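Local coordinates for protein mitochondrial association factor 1 (PDB 6BXS) that probably acts at the interface between Toxoplasma and its host cell, as a macro-domain member of a family linked to the manipulation of host mitochondria, at residues Asp68-Glu73 against Ile79-Thr84; Gln91-Arg96 against Arg118-Ser123; His150-Lys153 against Thr157-Gly160; Leu191-Ala196 against Glu212-Pro217. All coordinates share one frame; numbering follows the deposited sequence.

Interaction 1. Residues Asp68-Glu73 against Ile79-Thr84. With SO4 (sulfate ion), chain E.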
loop_
_atom_site.group_PDB
_atom_site.type_symbol
_atom_site.label_atom_id
_atom_site.label_comp_id
_atom_site.label_asym_id
_atom_site.label_seq_id
_atom_site.Cartn_x
_atom_site.Cartn_y
_atom_site.Cartn_z
ATOM N N ASP A 68 -4.161 15.129 -0.693
ATOM C CA ASP A 68 -5.330 15.979 -0.899
ATOM C C ASP A 68 -6.488 15.554 -0.005
ATOM O O ASP A 68 -7.177 16.395 0.571
ATOM C CB ASP A 68 -5.764 15.942 -2.366
ATOM C CG ASP A 68 -4.742 16.575 -3.293
ATOM O OD1 ASP A 68 -3.892 17.348 -2.802
ATOM O OD2 ASP A 68 -4.789 16.303 -4.511
ATOM N N THR A 69 -6.693 14.245 0.108
ATOM C CA THR A 69 -7.770 13.699 0.927
ATOM C C THR A 69 -7.548 13.992 2.409
ATOM O O THR A 69 -8.475 14.379 3.120
ATOM C CB THR A 69 -7.898 12.177 0.730
ATOM O OG1 THR A 69 -8.159 11.892 -0.649
ATOM C CG2 THR A 69 -9.031 11.612 1.577
ATOM N N ILE A 70 -6.319 13.789 2.871
ATOM C CA ILE A 70 -5.963 14.056 4.260
ATOM C C ILE A 70 -6.081 15.544 4.579
ATOM O O ILE A 70 -6.594 15.924 5.631
ATOM C CB ILE A 70 -4.527 13.575 4.566
ATOM C CG1 ILE A 70 -4.484 12.044 4.582
ATOM C CG2 ILE A 70 -4.036 14.137 5.902
ATOM C CD1 ILE A 70 -3.093 11.455 4.740
ATOM N N ILE A 71 -5.591 16.380 3.671
ATOM C CA ILE A 71 -5.610 17.825 3.875
ATOM C C ILE A 71 -7.040 18.364 3.862
ATOM O O ILE A 71 -7.394 19.206 4.686
ATOM C CB ILE A 71 -4.767 18.549 2.805
ATOM C CG1 ILE A 71 -3.283 18.223 2.999
ATOM C CG2 ILE A 71 -4.969 20.059 2.883
ATOM C CD1 ILE A 71 -2.403 18.587 1.816
ATOM N N GLU A 72 -7.856 17.882 2.927
ATOM C CA GLU A 72 -9.241 18.337 2.824
ATOM C C GLU A 72 -10.009 18.034 4.106
ATOM O O GLU A 72 -10.749 18.876 4.611
ATOM C CB GLU A 72 -9.944 17.681 1.634
ATOM C CG GLU A 72 -11.257 18.367 1.250
ATOM C CD GLU A 72 -12.298 17.415 0.678
ATOM O OE1 GLU A 72 -12.367 16.249 1.120
ATOM O OE2 GLU A 72 -13.057 17.843 -0.217
ATOM N N GLU A 73 -9.830 16.825 4.626
ATOM C CA GLU A 73 -10.512 16.413 5.846
ATOM C C GLU A 73 -10.000 17.206 7.046
ATOM O O GLU A 73 -10.757 17.502 7.971
ATOM C CB GLU A 73 -10.326 14.913 6.082
ATOM C CG GLU A 73 -11.151 14.358 7.231
ATOM C CD GLU A 73 -12.647 14.444 6.977
ATOM O OE1 GLU A 73 -13.061 14.355 5.801
ATOM O OE2 GLU A 73 -13.406 14.603 7.956
ATOM N N ILE A 79 -8.381 22.306 11.054
ATOM C CA ILE A 79 -7.003 22.180 11.514
ATOM C C ILE A 79 -6.079 22.873 10.520
ATOM O O ILE A 79 -6.246 22.714 9.312
ATOM C CB ILE A 79 -6.586 20.707 11.666
ATOM C CG1 ILE A 79 -7.373 20.051 12.797
ATOM C CG2 ILE A 79 -5.091 20.588 11.961
ATOM C CD1 ILE A 79 -7.337 18.552 12.762
ATOM N N PRO A 80 -5.094 23.643 11.017
ATOM C CA PRO A 80 -4.173 24.266 10.064
ATOM C C PRO A 80 -3.144 23.259 9.551
ATOM O O PRO A 80 -2.090 23.076 10.163
ATOM C CB PRO A 80 -3.512 25.390 10.884
ATOM C CG PRO A 80 -3.975 25.203 12.317
ATOM C CD PRO A 80 -4.673 23.887 12.406
ATOM N N LEU A 81 -3.471 22.599 8.443
ATOM C CA LEU A 81 -2.572 21.636 7.817
ATOM C C LEU A 81 -2.353 22.004 6.356
ATOM O O LEU A 81 -3.303 22.072 5.576
ATOM C CB LEU A 81 -3.135 20.214 7.926
ATOM C CG LEU A 81 -2.234 19.100 7.385
ATOM C CD1 LEU A 81 -0.973 18.961 8.227
ATOM C CD2 LEU A 81 -2.983 17.778 7.327
ATOM N N THR A 82 -1.098 22.247 5.997
ATOM C CA THR A 82 -0.740 22.597 4.628
ATOM C C THR A 82 -0.020 21.434 3.961
ATOM O O THR A 82 0.363 20.468 4.623
ATOM C CB THR A 82 0.155 23.849 4.578
ATOM O OG1 THR A 82 1.431 23.554 5.157
ATOM C CG2 THR A 82 -0.490 25.004 5.333
ATOM N N ALA A 83 0.163 21.534 2.650
ATOM C CA ALA A 83 0.855 20.503 1.887
ATOM C C ALA A 83 2.278 20.290 2.396
ATOM O O ALA A 83 2.742 19.154 2.498
ATOM C CB ALA A 83 0.874 20.868 0.411
ATOM N N THR A 84 2.964 21.383 2.713
ATOM C CA THR A 84 4.350 21.308 3.164
ATOM C C THR A 84 4.460 20.687 4.554
ATOM O O THR A 84 5.412 19.963 4.839
ATOM C CB THR A 84 5.010 22.700 3.184
ATOM O OG1 THR A 84 4.243 23.587 4.008
ATOM C CG2 THR A 84 5.098 23.267 1.776
HETATM S S SO4 E . -11.505 9.704 -1.730
HETATM O O1 SO4 E . -10.916 10.836 -1.020
HETATM O O2 SO4 E . -10.598 9.273 -2.790
HETATM O O3 SO4 E . -12.783 10.099 -2.318
HETATM O O4 SO4 E . -11.725 8.605 -0.793
#
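Ile-71 and Leu-81 face each other where the chain leaves helix 61-76 and runs toward helix 83-103, and everything that crosses this contact is van der Waals packing. Ile-71 does most of the covering with three different parts. Its CD1 methyl reaches along the connecting segment and lies 3.8 Å from Ala-83 CA, with Ala-83 CB a little further off; its CG2 methyl sits 3.8 Å from Leu-81 O; its CG1 faces Leu-81 CD2 at 4.4 Å. The Leu-81 side chain sets out toward the helix, and CG anti to the backbone N (chi1 -176°) together with a chi2 of 67° brings CD2 to both isoleucines. The preceding residue, Ile-70, uses its CG2 to meet Leu-81 CD2 at 4.0 Å, the two side chains lying at a slant to one another.

The polar groups work within each segment or outward. Thr-82 stands at the N-cap of helix 83-103: its OG1 shares a hydrogen bond of 3.0 Å with Thr-84 OG1 and makes a weak one to Glu-85 N, which would help fix the helix start against which Ile-71 rests. On the far flank of helix 61-76, Thr-69 OG1 lies 3.0 Å from sulfate O1, but Glu-65 O competes for its single proton. Arg-29, the backbone N atoms of Leu-36 and Tyr-37, and His-159 also hold that ion, which probably came from the crystallisation liquor.

Leu-86, in the first turn of helix 83-103, touches both isoleucines, while Ile-70 also packs on Val-156 and Leu-81 on Val-119, just before strand 120-126.

Interaction 2. Residues Gln91-Arg96 against Arg118-Ser123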
loop_
_atom_site.group_PDB
_atom_site.type_symbol
_atom_site.label_atom_id
_atom_site.label_comp_id
_atom_site.label_asym_id
_atom_site.label_seq_id
_atom_site.Cartn_x
_atom_site.Cartn_y
_atom_site.Cartn_z
ATOM N N GLN A 91 7.292 12.549 5.994
ATOM C CA GLN A 91 8.659 12.234 5.604
ATOM C C GLN A 91 9.536 11.954 6.825
ATOM O O GLN A 91 10.252 10.954 6.863
ATOM C CB GLN A 91 9.228 13.388 4.776
ATOM C CG GLN A 91 10.604 13.153 4.193
ATOM C CD GLN A 91 10.995 14.244 3.212
ATOM O OE1 GLN A 91 11.060 15.420 3.574
ATOM N NE2 GLN A 91 11.240 13.865 1.962
ATOM N N GLU A 92 9.468 12.830 7.823
ATOM C CA GLU A 92 10.254 12.669 9.044
ATOM C C GLU A 92 9.925 11.371 9.778
ATOM O O GLU A 92 10.821 10.607 10.138
ATOM C CB GLU A 92 10.025 13.855 9.982
ATOM C CG GLU A 92 10.773 15.116 9.585
ATOM C CD GLU A 92 10.437 16.300 10.473
ATOM O OE1 GLU A 92 9.336 16.308 11.065
ATOM O OE2 GLU A 92 11.276 17.219 10.584
ATOM N N ILE A 93 8.637 11.131 10.003
ATOM C CA ILE A 93 8.195 9.945 10.727
ATOM C C ILE A 93 8.607 8.659 10.018
ATOM O O ILE A 93 9.083 7.719 10.653
ATOM C CB ILE A 93 6.664 9.951 10.914
ATOM C CG1 ILE A 93 6.262 11.056 11.895
ATOM C CG2 ILE A 93 6.174 8.594 11.423
ATOM C CD1 ILE A 93 4.768 11.305 11.978
ATOM N N GLN A 94 8.418 8.617 8.703
ATOM C CA GLN A 94 8.654 7.396 7.943
ATOM C C GLN A 94 10.143 7.134 7.704
ATOM O O GLN A 94 10.557 5.982 7.588
ATOM C CB GLN A 94 7.887 7.454 6.620
ATOM C CG GLN A 94 6.369 7.409 6.828
ATOM C CD GLN A 94 5.569 7.238 5.546
ATOM O OE1 GLN A 94 4.456 6.710 5.572
ATOM N NE2 GLN A 94 6.119 7.691 4.425
ATOM N N GLU A 95 10.950 8.191 7.648
ATOM C CA GLU A 95 12.401 8.021 7.589
ATOM C C GLU A 95 12.923 7.363 8.865
ATOM O O GLU A 95 13.719 6.426 8.810
ATOM C CB GLU A 95 13.107 9.365 7.384
ATOM C CG GLU A 95 13.128 9.855 5.949
ATOM C CD GLU A 95 13.963 11.110 5.782
ATOM O OE1 GLU A 95 15.207 11.006 5.836
ATOM O OE2 GLU A 95 13.381 12.201 5.606
ATOM N N ARG A 96 12.473 7.869 10.010
ATOM C CA ARG A 96 12.887 7.344 11.307
ATOM C C ARG A 96 12.444 5.893 11.498
ATOM O O ARG A 96 13.210 5.059 11.985
ATOM C CB ARG A 96 12.318 8.208 12.433
ATOM C CG ARG A 96 12.872 9.622 12.479
ATOM C CD ARG A 96 12.050 10.504 13.405
ATOM N NE ARG A 96 12.441 11.909 13.314
ATOM C CZ ARG A 96 11.700 12.923 13.753
ATOM N NH1 ARG A 96 10.517 12.698 14.308
ATOM N NH2 ARG A 96 12.138 14.168 13.628
ATOM N N ARG A 118 -0.606 15.998 14.436
ATOM C CA ARG A 118 -2.031 16.298 14.327
ATOM C C ARG A 118 -2.682 15.398 13.279
ATOM O O ARG A 118 -3.905 15.393 13.126
ATOM C CB ARG A 118 -2.257 17.768 13.956
ATOM C CG ARG A 118 -1.346 18.758 14.667
ATOM C CD ARG A 118 -2.114 19.999 15.102
ATOM N NE ARG A 118 -1.234 21.136 15.370
ATOM C CZ ARG A 118 -1.040 22.166 14.545
ATOM N NH1 ARG A 118 -1.664 22.232 13.374
ATOM N NH2 ARG A 118 -0.216 23.143 14.897
ATOM N N VAL A 119 -1.855 14.641 12.562
ATOM C CA VAL A 119 -2.319 13.806 11.459
ATOM C C VAL A 119 -2.345 12.331 11.847
ATOM O O VAL A 119 -3.349 11.646 11.652
ATOM C CB VAL A 119 -1.421 13.986 10.217
ATOM C CG1 VAL A 119 -1.821 13.018 9.110
ATOM C CG2 VAL A 119 -1.486 15.426 9.718
ATOM N N PHE A 120 -1.229 11.852 12.391
ATOM C CA PHE A 120 -1.061 10.436 12.697
ATOM C C PHE A 120 -1.201 10.151 14.187
ATOM O O PHE A 120 -0.540 10.782 15.009
ATOM C CB PHE A 120 0.303 9.954 12.204
ATOM C CG PHE A 120 0.558 10.251 10.755
ATOM C CD1 PHE A 120 -0.065 9.511 9.766
ATOM C CD2 PHE A 120 1.423 11.268 10.381
ATOM C CE1 PHE A 120 0.164 9.779 8.432
ATOM C CE2 PHE A 120 1.657 11.540 9.047
ATOM C CZ PHE A 120 1.027 10.795 8.072
ATOM N N ALA A 121 -2.064 9.197 14.523
ATOM C CA ALA A 121 -2.254 8.767 15.906
ATOM C C ALA A 121 -1.153 7.803 16.332
ATOM O O ALA A 121 -0.635 7.882 17.446
ATOM C CB ALA A 121 -3.614 8.113 16.074
ATOM N N ARG A 122 -0.817 6.880 15.438
ATOM C CA ARG A 122 0.248 5.920 15.687
ATOM C C ARG A 122 0.806 5.439 14.356
ATOM O O ARG A 122 0.071 5.337 13.373
ATOM C CB ARG A 122 -0.264 4.746 16.517
ATOM C CG ARG A 122 0.836 3.979 17.228
ATOM C CD ARG A 122 0.336 3.378 18.521
ATOM N NE ARG A 122 1.435 2.881 19.350
ATOM C CZ ARG A 122 1.841 3.422 20.499
ATOM N NH1 ARG A 122 1.243 4.493 21.007
ATOM N NH2 ARG A 122 2.855 2.872 21.154
ATOM N N SER A 123 2.105 5.153 14.327
ATOM C CA SER A 123 2.789 4.823 13.081
ATOM C C SER A 123 3.648 3.576 13.217
ATOM O O SER A 123 4.367 3.406 14.203
ATOM C CB SER A 123 3.650 6.000 12.624
ATOM O OG SER A 123 2.858 7.160 12.444
#
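Ser-123 OG is gripped by two hydrogen bonds, to Ser-113 OG and to His-150 ND1, and against this pinned hydroxyl lies the CG2 methyl of Ile-93. The methyl touches Ser-123 OG and CB alike, each at 3.8 Å, lying alongside the CB-OG bond. Within 91-96, Ile-93 alone makes the contact, meeting both Phe-120 and Ser-123. Its branches divide the work: CG1 stands anti to the carbonyl carbon (chi1 -69°) and the chain continues extended, carrying CD1 out to Phe-120, while CG2 stays behind on the serine. CD1 comes within 3.7 Å of Phe-120 CD2, meeting the ring at an oblique angle.

The ring itself is hemmed in. Val-119 CG1 covers one face, 3.6 Å above its plane, and the imidazole of His-150 meets it with the planes about 40° apart. That histidine is held at its other nitrogen by Gln-94, so the helix reaches the sheet through a polar relay as well as through Ile-93. Between the two touching residues of the strand, Ala-121 and Arg-122 both face Ile-151 in a classic beta bulge, and both Phe-120 and Ser-123 direct their side chains at the helix.

No hydrogen bond joins the two segments directly. Contact here rests on methyl groups fitting an aromatic ring and a serine whose polar needs are met by others, which makes it a matter of shape and burial.

Interaction 3. Residues His150-Lys153 against Thr157-Gly160. With SO4 (sulfate ion), chain E.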
loop_
_atom_site.group_PDB
_atom_site.type_symbol
_atom_site.label_atom_id
_atom_site.label_comp_id
_atom_site.label_asym_id
_atom_site.label_seq_id
_atom_site.Cartn_x
_atom_site.Cartn_y
_atom_site.Cartn_z
ATOM N N HIS A 150 -0.211 3.468 9.221
ATOM C CA HIS A 150 -0.556 4.595 10.084
ATOM C C HIS A 150 -2.008 4.539 10.540
ATOM O O HIS A 150 -2.915 4.353 9.730
ATOM C CB HIS A 150 -0.320 5.927 9.364
ATOM C CG HIS A 150 1.072 6.101 8.841
ATOM N ND1 HIS A 150 2.131 6.456 9.647
ATOM C CD2 HIS A 150 1.571 5.993 7.587
ATOM C CE1 HIS A 150 3.228 6.546 8.914
ATOM N NE2 HIS A 150 2.914 6.270 7.661
ATOM N N ILE A 151 -2.217 4.704 11.841
ATOM C CA ILE A 151 -3.543 4.984 12.369
ATOM C C ILE A 151 -3.737 6.494 12.356
ATOM O O ILE A 151 -3.037 7.220 13.057
ATOM C CB ILE A 151 -3.732 4.443 13.799
ATOM C CG1 ILE A 151 -3.417 2.947 13.843
ATOM C CG2 ILE A 151 -5.157 4.714 14.276
ATOM C CD1 ILE A 151 -3.534 2.327 15.222
ATOM N N LEU A 152 -4.683 6.962 11.550
ATOM C CA LEU A 152 -4.931 8.391 11.405
ATOM C C LEU A 152 -5.754 8.932 12.566
ATOM O O LEU A 152 -6.585 8.222 13.133
ATOM C CB LEU A 152 -5.649 8.671 10.084
ATOM C CG LEU A 152 -4.901 8.281 8.808
ATOM C CD1 LEU A 152 -5.808 8.457 7.600
ATOM C CD2 LEU A 152 -3.630 9.101 8.645
ATOM N N LYS A 153 -5.520 10.193 12.920
ATOM C CA LYS A 153 -6.329 10.845 13.941
ATOM C C LYS A 153 -7.732 11.067 13.381
ATOM O O LYS A 153 -7.908 11.142 12.164
ATOM C CB LYS A 153 -5.707 12.171 14.383
ATOM C CG LYS A 153 -4.290 12.052 14.928
ATOM C CD LYS A 153 -3.890 13.298 15.701
ATOM C CE LYS A 153 -4.005 13.083 17.203
ATOM N NZ LYS A 153 -2.828 12.354 17.748
ATOM N N THR A 157 -9.459 11.602 9.316
ATOM C CA THR A 157 -10.004 10.326 8.863
ATOM C C THR A 157 -10.980 10.539 7.705
ATOM O O THR A 157 -11.984 11.226 7.877
ATOM C CB THR A 157 -10.725 9.596 10.006
ATOM O OG1 THR A 157 -9.815 9.392 11.095
ATOM C CG2 THR A 157 -11.264 8.247 9.538
ATOM N N PRO A 158 -10.689 9.952 6.525
ATOM C CA PRO A 158 -11.529 10.137 5.333
ATOM C C PRO A 158 -13.024 9.915 5.569
ATOM O O PRO A 158 -13.423 8.892 6.127
ATOM C CB PRO A 158 -10.982 9.085 4.361
ATOM C CG PRO A 158 -9.563 8.947 4.735
ATOM C CD PRO A 158 -9.509 9.118 6.227
ATOM N N HIS A 159 -13.831 10.885 5.145
ATOM C CA HIS A 159 -15.286 10.815 5.258
ATOM C C HIS A 159 -15.752 10.745 6.710
ATOM O O HIS A 159 -16.902 10.404 6.979
ATOM C CB HIS A 159 -15.820 9.610 4.477
ATOM C CG HIS A 159 -15.246 9.488 3.099
ATOM N ND1 HIS A 159 -15.407 10.463 2.141
ATOM C CD2 HIS A 159 -14.509 8.509 2.523
ATOM C CE1 HIS A 159 -14.793 10.091 1.030
ATOM N NE2 HIS A 159 -14.241 8.910 1.236
ATOM N N GLY A 160 -14.858 11.076 7.640
ATOM C CA GLY A 160 -15.191 11.094 9.055
ATOM C C GLY A 160 -15.718 9.771 9.582
ATOM O O GLY A 160 -16.420 9.739 10.593
HETATM S S SO4 E . -11.505 9.704 -1.730
HETATM O O1 SO4 E . -10.916 10.836 -1.020
HETATM O O2 SO4 E . -10.598 9.273 -2.790
HETATM O O3 SO4 E . -12.783 10.099 -2.318
HETATM O O4 SO4 E . -11.725 8.605 -0.793
HETATM O O HOH W 1 -9.945 8.094 13.311
#
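Thr-157 turns its hydroxyl back onto the end of strand 147-152, OG1 donating to Lys-153 O over 2.8 Å. The approach comes from above the peptide: the donor lies 47° out of the carbonyl plane, with a C=O...donor angle of 116°. The side chain gets there with OG1 anti to its own carbonyl carbon and beside its backbone N, so that the CG2 methyl is swung away. As an acceptor the same oxygen takes a proton from a water at 2.6 Å, and this water reaches on, weakly, to Leu-152 O.

Leu-152 and Pro-158 are set at about a right angle, and they touch at the leucine CD1 methyl and the proline ring's CD, 4.0 Å apart. The leucine also rests on Phe-120 and Met-167 from the two flanking strands, and Pro-158 adds one more apolar contact to it. The loop joining antiparallel strands 147-152 and 166-170 contains a type II beta turn: Gly-160 N bonds to Thr-157 O at 2.9 Å, with Pro-158 and His-159 at the corners.

From the turn, His-159 offers its ring edge to the sulfate. NE2 donates to sulfate O4 at 3.2 Å with a bent N-H...acceptor angle of 140°, in keeping with a single NE2 proton that Tyr-37 O also contests; sulfate O3 lies at the edge in the plane of the imidazole.

Interaction 4. Residues Leu191-Ala196 against Glu212-Pro217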
loop_
_atom_site.group_PDB
_atom_site.type_symbol
_atom_site.label_atom_id
_atom_site.label_comp_id
_atom_site.label_asym_id
_atom_site.label_seq_id
_atom_site.Cartn_x
_atom_site.Cartn_y
_atom_site.Cartn_z
ATOM N N LEU A 191 5.354 -8.715 0.340
ATOM C CA LEU A 191 5.558 -9.334 1.646
ATOM C C LEU A 191 5.506 -8.287 2.756
ATOM O O LEU A 191 5.022 -8.556 3.854
ATOM C CB LEU A 191 6.897 -10.076 1.695
ATOM C CG LEU A 191 6.998 -11.437 1.001
ATOM C CD1 LEU A 191 8.406 -11.991 1.151
ATOM C CD2 LEU A 191 5.983 -12.424 1.560
ATOM N N GLY A 192 6.013 -7.093 2.464
ATOM C CA GLY A 192 5.989 -6.002 3.421
ATOM C C GLY A 192 4.575 -5.562 3.750
ATOM O O GLY A 192 4.238 -5.326 4.910
ATOM N N ILE A 193 3.745 -5.454 2.719
ATOM C CA ILE A 193 2.353 -5.050 2.881
ATOM C C ILE A 193 1.566 -6.076 3.695
ATOM O O ILE A 193 0.930 -5.737 4.692
ATOM C CB ILE A 193 1.676 -4.862 1.510
ATOM C CG1 ILE A 193 2.352 -3.728 0.735
ATOM C CG2 ILE A 193 0.192 -4.554 1.673
ATOM C CD1 ILE A 193 2.136 -3.797 -0.760
ATOM N N VAL A 194 1.608 -7.329 3.258
ATOM C CA VAL A 194 0.852 -8.394 3.906
ATOM C C VAL A 194 1.450 -8.735 5.268
ATOM O O VAL A 194 0.729 -9.067 6.208
ATOM C CB VAL A 194 0.808 -9.656 3.022
ATOM C CG1 VAL A 194 0.006 -10.768 3.695
ATOM C CG2 VAL A 194 0.210 -9.322 1.658
ATOM N N GLY A 195 2.772 -8.643 5.372
ATOM C CA GLY A 195 3.454 -8.899 6.627
ATOM C C GLY A 195 3.142 -7.837 7.665
ATOM O O GLY A 195 2.927 -8.147 8.840
ATOM N N ALA A 196 3.118 -6.582 7.230
ATOM C CA ALA A 196 2.797 -5.469 8.116
ATOM C C ALA A 196 1.394 -5.629 8.694
ATOM O O ALA A 196 1.183 -5.450 9.895
ATOM C CB ALA A 196 2.912 -4.149 7.376
ATOM N N GLU A 212 -9.148 -5.304 7.982
ATOM C CA GLU A 212 -9.971 -6.413 7.517
ATOM C C GLU A 212 -9.860 -6.572 6.005
ATOM O O GLU A 212 -10.190 -7.620 5.453
ATOM C CB GLU A 212 -11.424 -6.195 7.939
ATOM C CG GLU A 212 -11.553 -5.782 9.403
ATOM C CD GLU A 212 -12.989 -5.646 9.865
ATOM O OE1 GLU A 212 -13.362 -6.315 10.853
ATOM O OE2 GLU A 212 -13.742 -4.859 9.256
ATOM N N ALA A 213 -9.380 -5.526 5.341
ATOM C CA ALA A 213 -9.116 -5.584 3.911
ATOM C C ALA A 213 -8.058 -4.556 3.543
ATOM O O ALA A 213 -7.887 -3.560 4.248
ATOM C CB ALA A 213 -10.390 -5.341 3.125
ATOM N N ILE A 214 -7.338 -4.810 2.454
ATOM C CA ILE A 214 -6.399 -3.831 1.921
ATOM C C ILE A 214 -6.730 -3.499 0.469
ATOM O O ILE A 214 -6.938 -4.389 -0.358
ATOM C CB ILE A 214 -4.935 -4.314 2.025
ATOM C CG1 ILE A 214 -4.794 -5.757 1.537
ATOM C CG2 ILE A 214 -4.452 -4.195 3.464
ATOM C CD1 ILE A 214 -3.351 -6.232 1.467
ATOM N N ARG A 215 -6.788 -2.201 0.182
ATOM C CA ARG A 215 -7.073 -1.702 -1.157
ATOM C C ARG A 215 -5.774 -1.278 -1.833
ATOM O O ARG A 215 -5.127 -0.320 -1.405
ATOM C CB ARG A 215 -8.060 -0.533 -1.086
ATOM C CG ARG A 215 -8.451 0.055 -2.430
ATOM C CD ARG A 215 -9.653 0.981 -2.290
ATOM N NE ARG A 215 -10.837 0.270 -1.810
ATOM C CZ ARG A 215 -12.012 0.841 -1.559
ATOM N NH1 ARG A 215 -12.178 2.146 -1.736
ATOM N NH2 ARG A 215 -13.027 0.106 -1.125
ATOM N N LEU A 216 -5.404 -1.998 -2.888
ATOM C CA LEU A 216 -4.101 -1.838 -3.527
ATOM C C LEU A 216 -4.187 -1.169 -4.895
ATOM O O LEU A 216 -5.119 -1.432 -5.655
ATOM C CB LEU A 216 -3.428 -3.203 -3.692
ATOM C CG LEU A 216 -3.188 -4.014 -2.421
ATOM C CD1 LEU A 216 -2.902 -5.466 -2.755
ATOM C CD2 LEU A 216 -2.042 -3.412 -1.641
ATOM N N PRO A 217 -3.213 -0.303 -5.216
ATOM C CA PRO A 217 -3.034 0.095 -6.613
ATOM C C PRO A 217 -2.165 -0.929 -7.329
ATOM O O PRO A 217 -1.689 -1.863 -6.681
ATOM C CB PRO A 217 -2.325 1.442 -6.500
ATOM C CG PRO A 217 -1.487 1.286 -5.278
ATOM C CD PRO A 217 -2.298 0.436 -4.325
#
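Helix 179-202 covers one face of the central sheet, and here it lies against strand 213-216, near the middle of the molecule. Ile-193 from the helix meets Ile-214 and Leu-216 from the strand. One methyl does most of the touching on the helix side: Ile-193 CG2 lies 3.9 Å from Ile-214 CD1 and 4.2 Å from Leu-216 CD2, and Ile-193 CD1 adds a looser approach to Leu-216 CD2 at 4.3 Å. On the strand, Ile-214 CD1 and Leu-216 CD2 are themselves 4.4 Å apart, so these two methyls and Ile-193 CG2 form a compact triangle with the helix methyl set across the pair. Both strand side chains slant against Ile-193 instead of running alongside it.

Ile-214 has its CG1 tucked between the backbone N and the carbonyl carbon (chi1 47°), a less common choice for isoleucine, and the extended chain beyond carries CD1 to the helix. Val-194 flanks Ile-214 CD1 without quite reaching it, and packs instead on Ala-244 and Phe-248 of helix 230-248.

The strand alternates as expected. Arg-215, between the two apolar residues, projects from the opposite face of the sheet, where it forms a salt bridge with Asp-38 and hydrogen bonds with Pro-35 O and Gln-255. On the helix-covered face, Val-48 of strand 45-50 touches both Ile-193 and Leu-216, while Leu-254 and Phe-256 of strand 253-256 adjoin Ile-214 and Leu-216. The connection from strand 166-170 to the parallel strand 213-216, which contains helix 179-202, is a beta-alpha-beta crossover past strand 45-50, in the alpha/beta/alpha layering of a macro domain.

In the fold
The four contacts follow one another along the chain, each closing before the next opens. Interactions 1, 2 and 3 cluster, their centres 12 to 15 Å apart and each touching the others: 1 and 2 share helix 83-103, 2 and 3 use neighbouring strands 120-126 and 147-152, and 1 and 3 both reach the sulfate. Interaction 4 stands apart, with its centre 17 Å from that of interaction 3 and 25 Å from that of interaction 1. Interactions 2 and 4 pack helices on the antiparallel side and the parallel middle of the one mixed sheet, while interaction 3 folds a loop back on a strand end, consistent with a macro-domain alpha/beta fold.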